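2,4-dihydroxyhept-2-ene-1,7-dioic acid aldolase (Kordia algicida OT-1, PDB 6BDE) binds heme and, as a bacterial H-NOX protein, probably acts as a sensor of nitric oxide in signalling. Local coordinates at residues I26-L31 with S56-V61; Y43-M48 with R137-F142; Q50-L55 with D65-Y70; V120-E123 with L129-I132; K149-E152 with S157-I160. The protein carries 1 engineered substitution. One frame throughout, in Å; residues are numbered along the deposited sequence.

Contact 1: I26-L31 with S56-V61; sequences ITQSEL and SANTDV
Gln28 and Asn58 meet through their terminal amides and form a reciprocal pair of hydrogen bonds. The two side chains approach from opposite directions, and their amide planes lie only 30° apart. This nearly coplanar, head-on approach lets each amide give one N-H and one carbonyl oxygen to the other. The shorter bond runs from Asn58 ND2 to Gln28 OE1, 2.7 Å, with the donor tilted out of the Gln28 carbonyl plane. The return bond, from Gln28 NE2 to Asn58 OD1, is longer at 3.3 Å. It uses an in-plane lone pair of Asn58 OD1 and stays close to the plane of the Gln28 amide. The two bonds together hold both amides against rotation about their last torsion.

Gln28 reaches this far because its chain is extended beyond CG (chi2 169°). The Asn58 side chain also touches Met21, Lys24 and Ile25 of helix 19-27. On the Gln28 side the chain is leaving that helix. Ser29 N still bonds to Ile26 O at 3.1 Å, and Ser29 OG returns to Ile25 O.

On the Asn58 side, helix 45-59 is ending. Asp60 leaves the helical conformation with positive phi. Ser56 OG then donates to Val61 O at 2.6 Å, which ties the outgoing chain back to the last turn. Thr59 OG1 accepts a weak bond from Val61 N.

The contact is small and lies at the surface, away from the heme. Its reciprocal amide hydrogen bonds join the C-terminal ends of two helices in the helical N-terminal part of the H-NOX fold.

Contact 2: Y43-M48 with R137-F142; sequences YRFSEM and RAMHHF. With HEM (protoporphyrin IX containing Fe), chain B.
Arg137, the arginine of the H-NOX YxSxR heme-binding motif, lays its aliphatic chain over the ring of Phe45. Arg137 CG sits over the ring centre as a CH-pi contact, 3.5 Å from the centroid of the Phe45 ring and 13° off the normal. CB and CD of Arg137 flank it over the same ring. Phe45 presents the ring because its CG is anti to the backbone N (chi1 173°). The guanidinium plane is turned steeply to the ring.

Beyond the ring, the Arg137 chain bends at chi3 and turns its guanidinium edge to a heme propionate. Arg137 NE donates to HEM O2D at 2.8 Å, and Arg137 NH2 adds a weak bond to the same oxygen at 3.0 Å. The positive group would be expected to stabilise the carboxylate charge.

Met139 SD comes to Phe45 CE1 at 3.6 Å, an oblique Met-aromatic contact. Its side chain also lies along the same propionate arm. Phe142 turns a ring edge to the porphyrin, with Phe142 CD2 3.5 Å from HEM C2D.

Arg137 N bonds to Ser135 OG, and Met139 N to Tyr133 OH. Both hydroxyls also bond the heme. Tyr133, Ser135 and Arg137 together form the YxSxR motif that binds heme propionate in H-NOX domains.

Contact 3: Q50-L55 with D65-Y70; sequences QLLQNL and DLLLTY
Leu55 reaches from helix 45-59 toward Leu66 of helix 63-81. Its CB already lies 4.3 Å from Leu66 CD1. CG comes closer, to 3.9 Å from the same Leu66 CD1. There the chain branches. CD1 leads away from Leu66, while CD2 settles on both of its methyls. Leu55 CD2 is 3.8 Å from Leu66 CD1 and also 3.8 Å from Leu66 CD2, so one methyl spans the fork of the opposing leucine. Leu55 CG is placed anti to the backbone N (chi1 -177°), which aims the branch across the gap. Met21 and Ile25 of helix 19-27 touch Leu55 as well, and so does Phe9 of helix 3-17.

The two helices follow each other in the helical N-terminal part of the H-NOX fold. Their local axes come no closer than 11.2 Å, with an angle of 118° between their directions. At that spacing the contact is made mainly by the ends of the leucine side chains, and no hydrogen bond crosses it.

One turn back, Leu52 meets Leu67 in the second pairing. The two side chains run at about a right angle. Leu67 CD2 packs on both methyls of Leu52, 3.8 Å from Leu52 CD2 and 3.9 Å from Leu52 CD1. The Leu67 side chain does not start out toward the other helix, but its end swings nearer. All four leucines are buried. Phe9 also touches Leu52, and Val61 touches Leu66.

Contact 4: V120-E123 with L129-I132; sequences VVEE and LTMI
Val120-Glu123 and Leu129-Ile132 pair as antiparallel strands, with a one-residue shift of register between Val121 and Glu123. Val120 and Ile132 form a hydrogen-bonded pair, from Val120 N to Ile132 O at 3.1 Å and from Ile132 N to Val120 O at 2.9 Å. Val121 and Met131 follow as a non-hydrogen-bonded pair. At the shift, Thr130 O faces two residues at once. It takes a nearly straight bond from Glu122 N at 2.9 Å and a weak one from Glu123 N. Thr130 N returns a bond to Glu123 O at 3.0 Å.

Val121 spreads its two methyls over two neighbours. Val121 CG1 meets Leu129 CD1 at 3.8 Å, at about a right angle. Val121 CG2 lies against Met131 CG, also at 3.8 Å. With CG1 anti to the backbone N (chi1 177°), Val121 turns CG1 to Leu129 and CG2 to Met131. The end of Met131 then leads off, toward the heme side.

The other face carries Val120, Thr130, Ile132 and Glu123. Glu122, at the bulge, sends an extended chain obliquely across Ile132. Glu122 OE2 comes within 3.3 Å of Ile132 CG1, so a carboxylate oxygen rests against an aliphatic branch. Lys173 of strand 171-178 touches Glu122, Thr130 and Ile132. Leu129 and Met131 bond by their backbones to the same strand, at Ile176 and Phe174.

Glu122 and Glu123 opposite Thr130 make a classic beta bulge, set in a beta hairpin at the edge of the H-NOX sheet.

Contact 5: K149-E152 with S157-I160; sequences KTFE and SAEI
Ser157 begins the second segment, with its CA 3.9 Å from Phe151 CB. Its CB points away from helix 140-153, so only its backbone takes part here. The hydroxyl turns elsewhere and bonds to Asn179 ND2.

Ala158 makes the central contact. Its CB stands over the middle of the Phe151 ring, 3.4 Å from the ring centroid and 9° off the normal. This is a CH-pi contact square on the face. All six ring carbons of Phe151 lie at similar distances from that methyl, with Phe151 CZ closest to Ala158 CB at 3.5 Å. Phe151 CG is anti to its carbonyl carbon (chi1 -79°), which swings the ring toward the start of the strand.

Glu159 points elsewhere, and its backbone pairs with Asn177 of strand 171-178. Ile160 returns to the helix side. Its CD1 makes a looser, oblique approach, 4.4 Å from Phe151 CE2. The same side chain also packs on Leu144, Met147 and Asn148 of the helix.

Other groups complete the setting of the ring. Pro92, Ile93 and Leu96 of helix 92-96 touch Phe151, and so do Ile176 and Lys178 of strand 171-178. Within the helix, Lys149 NZ forms a salt bridge to Glu152 OE2 at 3.1 Å, met from above the carboxylate plane.

Phe151 packs the last turns of helix 140-153 against the first residues of strand 158-164, a helix-on-sheet junction within the H-NOX fold.

Contacts 1, 2 and 3 share helix 45-59 and touch one another. Between contacts 1 and 3, Ser29 OG and Asn54 ND2 lie 2.8 Å apart, a probable hydrogen bond. Contacts 1 and 2 meet where Leu31 CD1 packs on Glu47 CG at 3.6 Å. Contacts 2 and 3 join at Phe142 CE1 and Tyr70 CD2, 3.5 Å apart. Contact 2 binds one heme propionate through Arg137, while the Leu67 side chain of contact 3 stays about 8 Å from the heme. Contacts 4 and 5 both reach the same sheet, on the opposite side of the chain's centre from contact 1; their centres are about 16 Å apart. The Met131 side chain of contact 4 is about 5 Å from the heme, and Thr150 in contact 5 touches it.

Contact 1: I26-L31 with S56-V61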
# COMPACT_ATOMS: atom_id res chain seq x y z
N ILE A 26 0.33 13.65 15.67
CA ILE A 26 1.68 14.19 15.62
C ILE A 26 2.16 14.56 17.02
O ILE A 26 3.31 14.31 17.39
CB ILE A 26 1.74 15.40 14.66
CG1 ILE A 26 1.72 14.92 13.20
CG2 ILE A 26 2.98 16.24 14.92
CD1 ILE A 26 1.75 16.04 12.19
N THR A 27 1.27 15.16 17.82
CA THR A 27 1.64 15.53 19.19
C THR A 27 1.90 14.29 20.04
O THR A 27 2.84 14.26 20.83
CB THR A 27 0.55 16.40 19.80
OG1 THR A 27 0.60 17.71 19.22
CG2 THR A 27 0.73 16.53 21.31
N GLN A 28 1.08 13.24 19.87
CA GLN A 28 1.28 11.99 20.59
C GLN A 28 2.52 11.23 20.13
O GLN A 28 2.87 10.23 20.77
CB GLN A 28 0.06 11.08 20.45
CG GLN A 28 -1.24 11.66 20.96
CD GLN A 28 -2.45 10.84 20.53
OE1 GLN A 28 -2.63 10.54 19.35
NE2 GLN A 28 -3.27 10.45 21.51
N SER A 29 3.18 11.67 19.06
CA SER A 29 4.28 10.94 18.46
C SER A 29 5.58 11.75 18.53
O SER A 29 5.58 12.97 18.37
CB SER A 29 3.98 10.60 16.99
OG SER A 29 2.83 9.78 16.86
N GLU A 30 6.68 11.04 18.77
CA GLU A 30 8.04 11.59 18.70
C GLU A 30 8.91 10.55 18.02
O GLU A 30 9.23 9.55 18.67
CB GLU A 30 8.58 11.95 20.09
CG GLU A 30 7.61 12.75 20.96
CD GLU A 30 7.15 11.95 22.17
OE1 GLU A 30 6.21 11.14 22.03
OE2 GLU A 30 7.73 12.13 23.27
N LEU A 31 9.32 10.70 16.74
CA LEU A 31 9.18 11.77 15.70
C LEU A 31 10.36 12.74 15.70
O LEU A 31 10.27 13.87 16.19
CB LEU A 31 7.86 12.56 15.77
CG LEU A 31 6.89 12.18 14.65
CD1 LEU A 31 6.61 10.68 14.66
CD2 LEU A 31 5.60 12.99 14.75
N SER A 56 -5.04 4.86 15.13
CA SER A 56 -5.92 3.73 15.40
C SER A 56 -6.53 3.83 16.79
O SER A 56 -7.72 3.54 16.98
CB SER A 56 -5.15 2.42 15.24
OG SER A 56 -6.01 1.30 15.42
N ALA A 57 -5.73 4.23 17.78
CA ALA A 57 -6.26 4.36 19.14
C ALA A 57 -7.25 5.51 19.24
O ALA A 57 -8.26 5.41 19.96
CB ALA A 57 -5.11 4.56 20.13
N ASN A 58 -7.00 6.61 18.52
CA ASN A 58 -7.87 7.77 18.63
C ASN A 58 -9.19 7.55 17.89
O ASN A 58 -10.25 7.96 18.36
CB ASN A 58 -7.15 9.01 18.09
CG ASN A 58 -5.97 9.40 18.95
OD1 ASN A 58 -5.82 8.93 20.08
ND2 ASN A 58 -5.11 10.27 18.41
N THR A 59 -9.14 6.89 16.73
CA THR A 59 -10.31 6.73 15.89
C THR A 59 -11.04 5.41 16.10
O THR A 59 -12.16 5.26 15.60
CB THR A 59 -9.92 6.86 14.41
OG1 THR A 59 -9.03 5.79 14.06
CG2 THR A 59 -9.22 8.19 14.16
N ASP A 60 -10.43 4.47 16.81
CA ASP A 60 -10.95 3.11 17.01
C ASP A 60 -11.08 2.35 15.69
O ASP A 60 -11.80 1.35 15.61
CB ASP A 60 -12.30 3.13 17.74
CG ASP A 60 -12.58 1.84 18.49
OD1 ASP A 60 -11.62 1.07 18.71
OD2 ASP A 60 -13.75 1.59 18.85
N VAL A 61 -10.38 2.79 14.65
CA VAL A 61 -10.28 2.06 13.39
C VAL A 61 -8.97 1.29 13.40
O VAL A 61 -7.93 1.83 13.78
CB VAL A 61 -10.36 3.01 12.18
CG1 VAL A 61 -10.16 2.24 10.88
CG2 VAL A 61 -11.68 3.77 12.18

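Contact 2: Y43-M48 with R137-F142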
# COMPACT_ATOMS: atom_id res chain seq x y z
N TYR A 43 12.65 9.15 5.75
CA TYR A 43 12.37 9.13 7.17
C TYR A 43 12.22 7.70 7.66
O TYR A 43 11.87 6.80 6.90
CB TYR A 43 11.10 9.93 7.49
CG TYR A 43 11.07 11.30 6.86
CD1 TYR A 43 10.58 11.49 5.58
CD2 TYR A 43 11.55 12.41 7.55
CE1 TYR A 43 10.56 12.75 5.00
CE2 TYR A 43 11.53 13.67 6.99
CZ TYR A 43 11.04 13.83 5.71
OH TYR A 43 11.02 15.08 5.14
N ARG A 44 12.49 7.51 8.95
CA ARG A 44 12.37 6.19 9.56
C ARG A 44 10.91 5.74 9.56
O ARG A 44 10.00 6.53 9.81
CB ARG A 44 12.90 6.21 10.99
CG ARG A 44 14.41 6.39 11.10
CD ARG A 44 15.14 5.66 9.99
NE ARG A 44 15.63 6.58 8.96
CZ ARG A 44 15.67 6.28 7.67
NH1 ARG A 44 15.26 5.10 7.24
NH2 ARG A 44 16.13 7.18 6.80
N PHE A 45 10.70 4.45 9.28
CA PHE A 45 9.34 3.91 9.30
C PHE A 45 8.74 3.95 10.70
O PHE A 45 7.52 3.98 10.85
CB PHE A 45 9.32 2.48 8.76
CG PHE A 45 8.00 1.80 8.90
CD1 PHE A 45 6.95 2.11 8.05
CD2 PHE A 45 7.79 0.85 9.89
CE1 PHE A 45 5.72 1.49 8.18
CE2 PHE A 45 6.57 0.22 10.02
CZ PHE A 45 5.53 0.55 9.17
N SER A 46 9.59 3.94 11.74
CA SER A 46 9.09 4.01 13.11
C SER A 46 8.26 5.26 13.34
O SER A 46 7.38 5.27 14.21
CB SER A 46 10.26 3.96 14.09
OG SER A 46 11.15 5.04 13.88
N GLU A 47 8.51 6.32 12.56
CA GLU A 47 7.67 7.51 12.63
C GLU A 47 6.26 7.21 12.12
O GLU A 47 5.27 7.57 12.76
CB GLU A 47 8.31 8.64 11.83
CG GLU A 47 9.34 9.44 12.59
CD GLU A 47 9.60 10.80 11.96
OE1 GLU A 47 8.66 11.33 11.33
OE2 GLU A 47 10.72 11.33 12.10
N MET A 48 6.17 6.53 10.97
CA MET A 48 4.86 6.19 10.41
C MET A 48 4.12 5.20 11.30
O MET A 48 2.90 5.29 11.46
CB MET A 48 5.04 5.62 9.00
CG MET A 48 3.77 5.04 8.39
SD MET A 48 2.41 6.22 8.32
CE MET A 48 2.92 7.25 6.95
N ARG A 137 8.04 -4.02 7.78
CA ARG A 137 7.07 -2.98 8.09
C ARG A 137 5.64 -3.49 8.15
O ARG A 137 4.76 -2.76 8.62
CB ARG A 137 7.18 -1.85 7.06
CG ARG A 137 8.53 -1.14 7.10
CD ARG A 137 8.73 -0.22 5.90
NE ARG A 137 9.08 -0.96 4.69
CZ ARG A 137 10.31 -1.37 4.40
NH1 ARG A 137 11.31 -1.13 5.24
NH2 ARG A 137 10.54 -2.03 3.27
N ALA A 138 5.39 -4.72 7.70
CA ALA A 138 4.09 -5.38 7.85
C ALA A 138 2.95 -4.53 7.29
O ALA A 138 1.90 -4.38 7.91
CB ALA A 138 3.83 -5.75 9.31
N MET A 139 3.16 -3.98 6.10
CA MET A 139 2.16 -3.15 5.43
C MET A 139 1.38 -3.94 4.39
O MET A 139 1.13 -3.46 3.28
CB MET A 139 2.82 -1.93 4.80
CG MET A 139 3.42 -0.98 5.83
SD MET A 139 4.23 0.46 5.10
CE MET A 139 2.86 1.23 4.24
N HIS A 140 0.98 -5.17 4.74
CA HIS A 140 0.29 -6.03 3.79
C HIS A 140 -1.03 -5.43 3.33
O HIS A 140 -1.42 -5.59 2.17
CB HIS A 140 0.06 -7.41 4.42
CG HIS A 140 -0.29 -7.37 5.87
ND1 HIS A 140 -1.57 -7.13 6.32
CD2 HIS A 140 0.47 -7.54 6.98
CE1 HIS A 140 -1.59 -7.15 7.64
NE2 HIS A 140 -0.36 -7.40 8.07
N HIS A 141 -1.74 -4.74 4.22
CA HIS A 141 -3.02 -4.14 3.84
C HIS A 141 -2.85 -2.88 3.00
O HIS A 141 -3.76 -2.53 2.25
CB HIS A 141 -3.85 -3.84 5.09
CG HIS A 141 -4.76 -4.97 5.48
ND1 HIS A 141 -4.30 -6.24 5.72
CD2 HIS A 141 -6.11 -5.01 5.64
CE1 HIS A 141 -5.32 -7.02 6.03
NE2 HIS A 141 -6.43 -6.30 5.99
N PHE A 142 -1.70 -2.20 3.11
CA PHE A 142 -1.38 -1.15 2.15
C PHE A 142 -1.26 -1.73 0.75
O PHE A 142 -1.79 -1.17 -0.22
CB PHE A 142 -0.09 -0.44 2.56
CG PHE A 142 0.30 0.68 1.64
CD1 PHE A 142 -0.36 1.90 1.69
CD2 PHE A 142 1.34 0.52 0.74
CE1 PHE A 142 0.00 2.94 0.84
CE2 PHE A 142 1.71 1.56 -0.11
CZ PHE A 142 1.04 2.76 -0.05
CHA HEM B . 6.18 1.08 -0.80
CHB HEM B . 5.98 3.40 -5.71
CHC HEM B . 2.69 -0.65 -7.50
CHD HEM B . 2.69 -2.84 -2.50
C1A HEM B . 6.18 1.89 -2.30
C2A HEM B . 6.73 3.18 -2.11
C3A HEM B . 6.68 3.74 -3.32
C4A HEM B . 6.10 2.76 -4.14
CMA HEM B . 7.15 5.14 -3.72
CAA HEM B . 7.29 3.78 -0.82
CBA HEM B . 8.78 3.42 -0.74
CGA HEM B . 9.45 4.10 0.46
O1A HEM B . 10.71 4.07 0.56
O2A HEM B . 8.76 4.69 1.33
C1B HEM B . 4.96 2.34 -6.47
C2B HEM B . 4.35 2.75 -7.83
C3B HEM B . 3.52 1.66 -8.23
C4B HEM B . 3.65 0.66 -7.13
CMB HEM B . 4.61 4.05 -8.60
CAB HEM B . 2.69 1.52 -9.51
CBB HEM B . 3.26 1.61 -10.69
C1C HEM B . 2.56 -1.44 -5.98
C2C HEM B . 1.49 -2.36 -5.99
C3C HEM B . 1.50 -2.89 -4.76
C4C HEM B . 2.57 -2.26 -4.10
CMC HEM B . 0.54 -2.67 -7.14
CAC HEM B . 0.56 -3.96 -4.20
CBC HEM B . 0.98 -5.20 -4.09
C1D HEM B . 3.72 -1.72 -1.80
C2D HEM B . 3.67 -1.88 -0.30
C3D HEM B . 4.55 -0.89 0.20
C4D HEM B . 5.11 -0.15 -1.03
CMD HEM B . 2.86 -2.89 0.51
CAD HEM B . 4.88 -0.62 1.67
CBD HEM B . 6.36 -0.88 1.96
CGD HEM B . 6.52 -2.28 2.54
O1D HEM B . 5.55 -3.09 2.48
O2D HEM B . 7.61 -2.62 3.06
NA HEM B . 5.67 1.55 -3.56
NB HEM B . 4.45 0.99 -5.92
NC HEM B . 3.27 -1.26 -4.79
ND HEM B . 4.53 -0.62 -2.38
FE HEM B . 4.89 -0.15 -4.31

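Contact 3: Q50-L55 with D65-Y70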
# COMPACT_ATOMS: atom_id res chain seq x y z
N GLN A 50 4.27 5.03 14.53
CA GLN A 50 3.69 5.82 15.61
C GLN A 50 2.43 6.53 15.15
O GLN A 50 1.42 6.56 15.86
CB GLN A 50 4.72 6.84 16.11
CG GLN A 50 5.86 6.25 16.91
CD GLN A 50 6.76 7.32 17.50
OE1 GLN A 50 6.39 7.98 18.48
NE2 GLN A 50 7.93 7.51 16.92
N LEU A 51 2.47 7.13 13.95
CA LEU A 51 1.30 7.83 13.43
C LEU A 51 0.12 6.88 13.25
O LEU A 51 -1.03 7.23 13.53
CB LEU A 51 1.65 8.52 12.11
CG LEU A 51 2.70 9.62 12.17
CD1 LEU A 51 3.05 10.10 10.77
CD2 LEU A 51 2.23 10.78 13.03
N LEU A 52 0.39 5.66 12.78
CA LEU A 52 -0.68 4.69 12.57
C LEU A 52 -1.24 4.19 13.89
O LEU A 52 -2.47 4.08 14.05
CB LEU A 52 -0.18 3.52 11.72
CG LEU A 52 0.15 3.82 10.26
CD1 LEU A 52 1.02 2.73 9.67
CD2 LEU A 52 -1.12 4.00 9.44
N GLN A 53 -0.37 3.88 14.85
CA GLN A 53 -0.84 3.36 16.13
C GLN A 53 -1.65 4.40 16.89
O GLN A 53 -2.66 4.07 17.52
CB GLN A 53 0.35 2.89 16.97
CG GLN A 53 0.97 1.58 16.51
CD GLN A 53 2.25 1.25 17.25
OE1 GLN A 53 2.83 2.10 17.93
NE2 GLN A 53 2.71 0.02 17.11
N ASN A 54 -1.24 5.67 16.83
CA ASN A 54 -1.97 6.71 17.54
C ASN A 54 -3.28 7.03 16.84
O ASN A 54 -4.29 7.31 17.50
CB ASN A 54 -1.10 7.96 17.66
CG ASN A 54 -0.05 7.84 18.75
OD1 ASN A 54 -0.34 7.38 19.86
ND2 ASN A 54 1.17 8.24 18.44
N LEU A 55 -3.29 7.01 15.50
CA LEU A 55 -4.53 7.22 14.77
C LEU A 55 -5.52 6.10 15.05
O LEU A 55 -6.73 6.34 15.20
CB LEU A 55 -4.25 7.32 13.27
CG LEU A 55 -5.45 7.61 12.36
CD1 LEU A 55 -5.97 9.01 12.60
CD2 LEU A 55 -5.08 7.41 10.90
N ASP A 65 -7.46 -1.58 8.55
CA ASP A 65 -8.42 -0.84 7.74
C ASP A 65 -7.87 0.53 7.34
O ASP A 65 -8.16 1.02 6.24
CB ASP A 65 -9.74 -0.68 8.50
CG ASP A 65 -10.57 -1.95 8.49
OD1 ASP A 65 -10.07 -2.99 7.99
OD2 ASP A 65 -11.71 -1.92 8.99
N LEU A 66 -7.10 1.16 8.22
CA LEU A 66 -6.50 2.45 7.88
C LEU A 66 -5.51 2.30 6.73
O LEU A 66 -5.50 3.11 5.80
CB LEU A 66 -5.80 3.05 9.10
CG LEU A 66 -6.70 3.50 10.25
CD1 LEU A 66 -5.87 3.79 11.50
CD2 LEU A 66 -7.51 4.72 9.85
N LEU A 67 -4.68 1.25 6.77
CA LEU A 67 -3.72 1.03 5.69
C LEU A 67 -4.40 0.57 4.41
O LEU A 67 -3.93 0.89 3.31
CB LEU A 67 -2.67 0.01 6.13
CG LEU A 67 -1.58 0.53 7.08
CD1 LEU A 67 -0.62 -0.59 7.46
CD2 LEU A 67 -0.83 1.69 6.45
N LEU A 68 -5.50 -0.18 4.52
CA LEU A 68 -6.26 -0.56 3.33
C LEU A 68 -6.80 0.67 2.63
O LEU A 68 -6.64 0.83 1.41
CB LEU A 68 -7.39 -1.52 3.72
CG LEU A 68 -8.07 -2.31 2.60
CD1 LEU A 68 -8.64 -3.61 3.15
CD2 LEU A 68 -9.16 -1.51 1.90
N THR A 69 -7.46 1.56 3.38
CA THR A 69 -7.99 2.79 2.80
C THR A 69 -6.88 3.64 2.21
O THR A 69 -7.04 4.22 1.13
CB THR A 69 -8.77 3.57 3.86
OG1 THR A 69 -9.88 2.79 4.31
CG2 THR A 69 -9.28 4.89 3.28
N TYR A 70 -5.74 3.73 2.90
CA TYR A 70 -4.62 4.50 2.37
C TYR A 70 -4.05 3.87 1.11
O TYR A 70 -3.72 4.57 0.14
CB TYR A 70 -3.53 4.66 3.43
CG TYR A 70 -2.35 5.49 2.98
CD1 TYR A 70 -2.54 6.63 2.21
CD2 TYR A 70 -1.06 5.13 3.31
CE1 TYR A 70 -1.47 7.39 1.79
CE2 TYR A 70 0.02 5.89 2.89
CZ TYR A 70 -0.19 7.01 2.13
OH TYR A 70 0.87 7.77 1.71

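Contact 4: V120-E123 with L129-I132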
# COMPACT_ATOMS: atom_id res chain seq x y z
N VAL A 120 7.21 -12.50 -4.12
CA VAL A 120 7.70 -13.70 -4.80
C VAL A 120 6.50 -14.49 -5.30
O VAL A 120 5.66 -14.92 -4.51
CB VAL A 120 8.57 -14.56 -3.88
CG1 VAL A 120 9.10 -15.77 -4.63
CG2 VAL A 120 9.71 -13.73 -3.31
N VAL A 121 6.42 -14.67 -6.62
CA VAL A 121 5.34 -15.44 -7.22
C VAL A 121 5.62 -16.92 -7.01
O VAL A 121 6.72 -17.41 -7.29
CB VAL A 121 5.21 -15.11 -8.71
CG1 VAL A 121 4.13 -15.99 -9.35
CG2 VAL A 121 4.88 -13.64 -8.91
N GLU A 122 4.63 -17.64 -6.49
CA GLU A 122 4.70 -19.09 -6.37
C GLU A 122 3.81 -19.82 -7.36
O GLU A 122 4.18 -20.91 -7.82
CB GLU A 122 4.32 -19.53 -4.95
CG GLU A 122 5.31 -19.08 -3.88
CD GLU A 122 5.01 -19.65 -2.52
OE1 GLU A 122 3.84 -20.03 -2.27
OE2 GLU A 122 5.93 -19.73 -1.68
N GLU A 123 2.65 -19.26 -7.70
CA GLU A 123 1.75 -19.82 -8.70
C GLU A 123 1.13 -18.67 -9.48
O GLU A 123 0.92 -17.58 -8.95
CB GLU A 123 0.65 -20.68 -8.07
CG GLU A 123 1.15 -21.87 -7.28
CD GLU A 123 0.04 -22.56 -6.51
OE1 GLU A 123 -1.12 -22.52 -6.97
OE2 GLU A 123 0.33 -23.14 -5.44
N LEU A 129 -3.25 -15.81 -8.94
CA LEU A 129 -1.89 -15.42 -8.59
C LEU A 129 -1.68 -15.61 -7.10
O LEU A 129 -2.46 -15.09 -6.29
CB LEU A 129 -1.62 -13.96 -8.98
CG LEU A 129 -0.24 -13.41 -8.62
CD1 LEU A 129 0.83 -14.13 -9.43
CD2 LEU A 129 -0.18 -11.91 -8.85
N THR A 130 -0.64 -16.35 -6.73
CA THR A 130 -0.26 -16.55 -5.34
C THR A 130 1.14 -15.99 -5.15
O THR A 130 2.09 -16.44 -5.80
CB THR A 130 -0.31 -18.03 -4.96
OG1 THR A 130 -1.66 -18.51 -5.07
CG2 THR A 130 0.17 -18.23 -3.53
N MET A 131 1.27 -15.01 -4.25
CA MET A 131 2.54 -14.35 -4.00
C MET A 131 2.83 -14.31 -2.51
O MET A 131 1.92 -14.28 -1.68
CB MET A 131 2.55 -12.92 -4.56
CG MET A 131 2.52 -12.83 -6.07
SD MET A 131 2.84 -11.15 -6.65
CE MET A 131 1.50 -10.26 -5.87
N ILE A 132 4.12 -14.31 -2.18
CA ILE A 132 4.58 -14.18 -0.80
C ILE A 132 5.07 -12.75 -0.61
O ILE A 132 5.99 -12.30 -1.31
CB ILE A 132 5.68 -15.20 -0.47
CG1 ILE A 132 5.21 -16.62 -0.75
CG2 ILE A 132 6.10 -15.06 0.99
CD1 ILE A 132 4.01 -17.04 0.08

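Contact 5: K149-E152 with S157-I160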
# COMPACT_ATOMS: atom_id res chain seq x y z
N LYS A 149 -7.38 -1.69 -6.12
CA LYS A 149 -7.53 -0.67 -7.15
C LYS A 149 -6.86 -1.05 -8.46
O LYS A 149 -7.21 -0.50 -9.51
CB LYS A 149 -6.97 0.67 -6.65
CG LYS A 149 -7.83 1.32 -5.58
CD LYS A 149 -9.21 1.65 -6.12
CE LYS A 149 -10.10 2.24 -5.04
NZ LYS A 149 -11.42 2.67 -5.58
N THR A 150 -5.90 -1.98 -8.43
CA THR A 150 -5.34 -2.51 -9.67
C THR A 150 -6.40 -3.24 -10.47
O THR A 150 -6.52 -3.05 -11.69
CB THR A 150 -4.16 -3.43 -9.36
OG1 THR A 150 -3.12 -2.69 -8.73
CG2 THR A 150 -3.63 -4.06 -10.65
N PHE A 151 -7.20 -4.07 -9.80
CA PHE A 151 -8.28 -4.77 -10.48
C PHE A 151 -9.37 -3.79 -10.91
O PHE A 151 -9.95 -3.94 -12.00
CB PHE A 151 -8.86 -5.86 -9.58
CG PHE A 151 -8.02 -7.10 -9.54
CD1 PHE A 151 -8.20 -8.10 -10.49
CD2 PHE A 151 -7.05 -7.27 -8.57
CE1 PHE A 151 -7.43 -9.24 -10.47
CE2 PHE A 151 -6.27 -8.42 -8.55
CZ PHE A 151 -6.46 -9.40 -9.50
N GLU A 152 -9.67 -2.79 -10.08
CA GLU A 152 -10.67 -1.79 -10.44
C GLU A 152 -10.22 -0.98 -11.64
O GLU A 152 -11.04 -0.59 -12.48
CB GLU A 152 -10.95 -0.88 -9.25
CG GLU A 152 -11.98 0.21 -9.54
CD GLU A 152 -12.63 0.75 -8.29
OE1 GLU A 152 -13.36 1.76 -8.39
OE2 GLU A 152 -12.41 0.18 -7.20
N SER A 157 -12.37 -7.34 -10.74
CA SER A 157 -12.38 -7.49 -9.29
C SER A 157 -11.82 -8.86 -8.94
O SER A 157 -11.78 -9.76 -9.78
CB SER A 157 -13.79 -7.31 -8.71
OG SER A 157 -14.64 -8.37 -9.12
N ALA A 158 -11.39 -9.00 -7.69
CA ALA A 158 -10.74 -10.24 -7.28
C ALA A 158 -11.01 -10.52 -5.82
O ALA A 158 -11.14 -9.60 -5.00
CB ALA A 158 -9.22 -10.18 -7.53
N GLU A 159 -11.09 -11.81 -5.49
CA GLU A 159 -11.03 -12.26 -4.11
C GLU A 159 -9.57 -12.43 -3.71
O GLU A 159 -8.84 -13.19 -4.35
CB GLU A 159 -11.79 -13.58 -3.95
CG GLU A 159 -11.49 -14.30 -2.65
CD GLU A 159 -11.93 -15.76 -2.68
OE1 GLU A 159 -11.36 -16.53 -3.47
OE2 GLU A 159 -12.85 -16.12 -1.91
N ILE A 160 -9.14 -11.71 -2.68
CA ILE A 160 -7.76 -11.72 -2.24
C ILE A 160 -7.73 -12.18 -0.78
O ILE A 160 -8.26 -11.49 0.10
CB ILE A 160 -7.09 -10.35 -2.40
CG1 ILE A 160 -7.23 -9.86 -3.84
CG2 ILE A 160 -5.62 -10.43 -2.00
CD1 ILE A 160 -6.52 -8.55 -4.11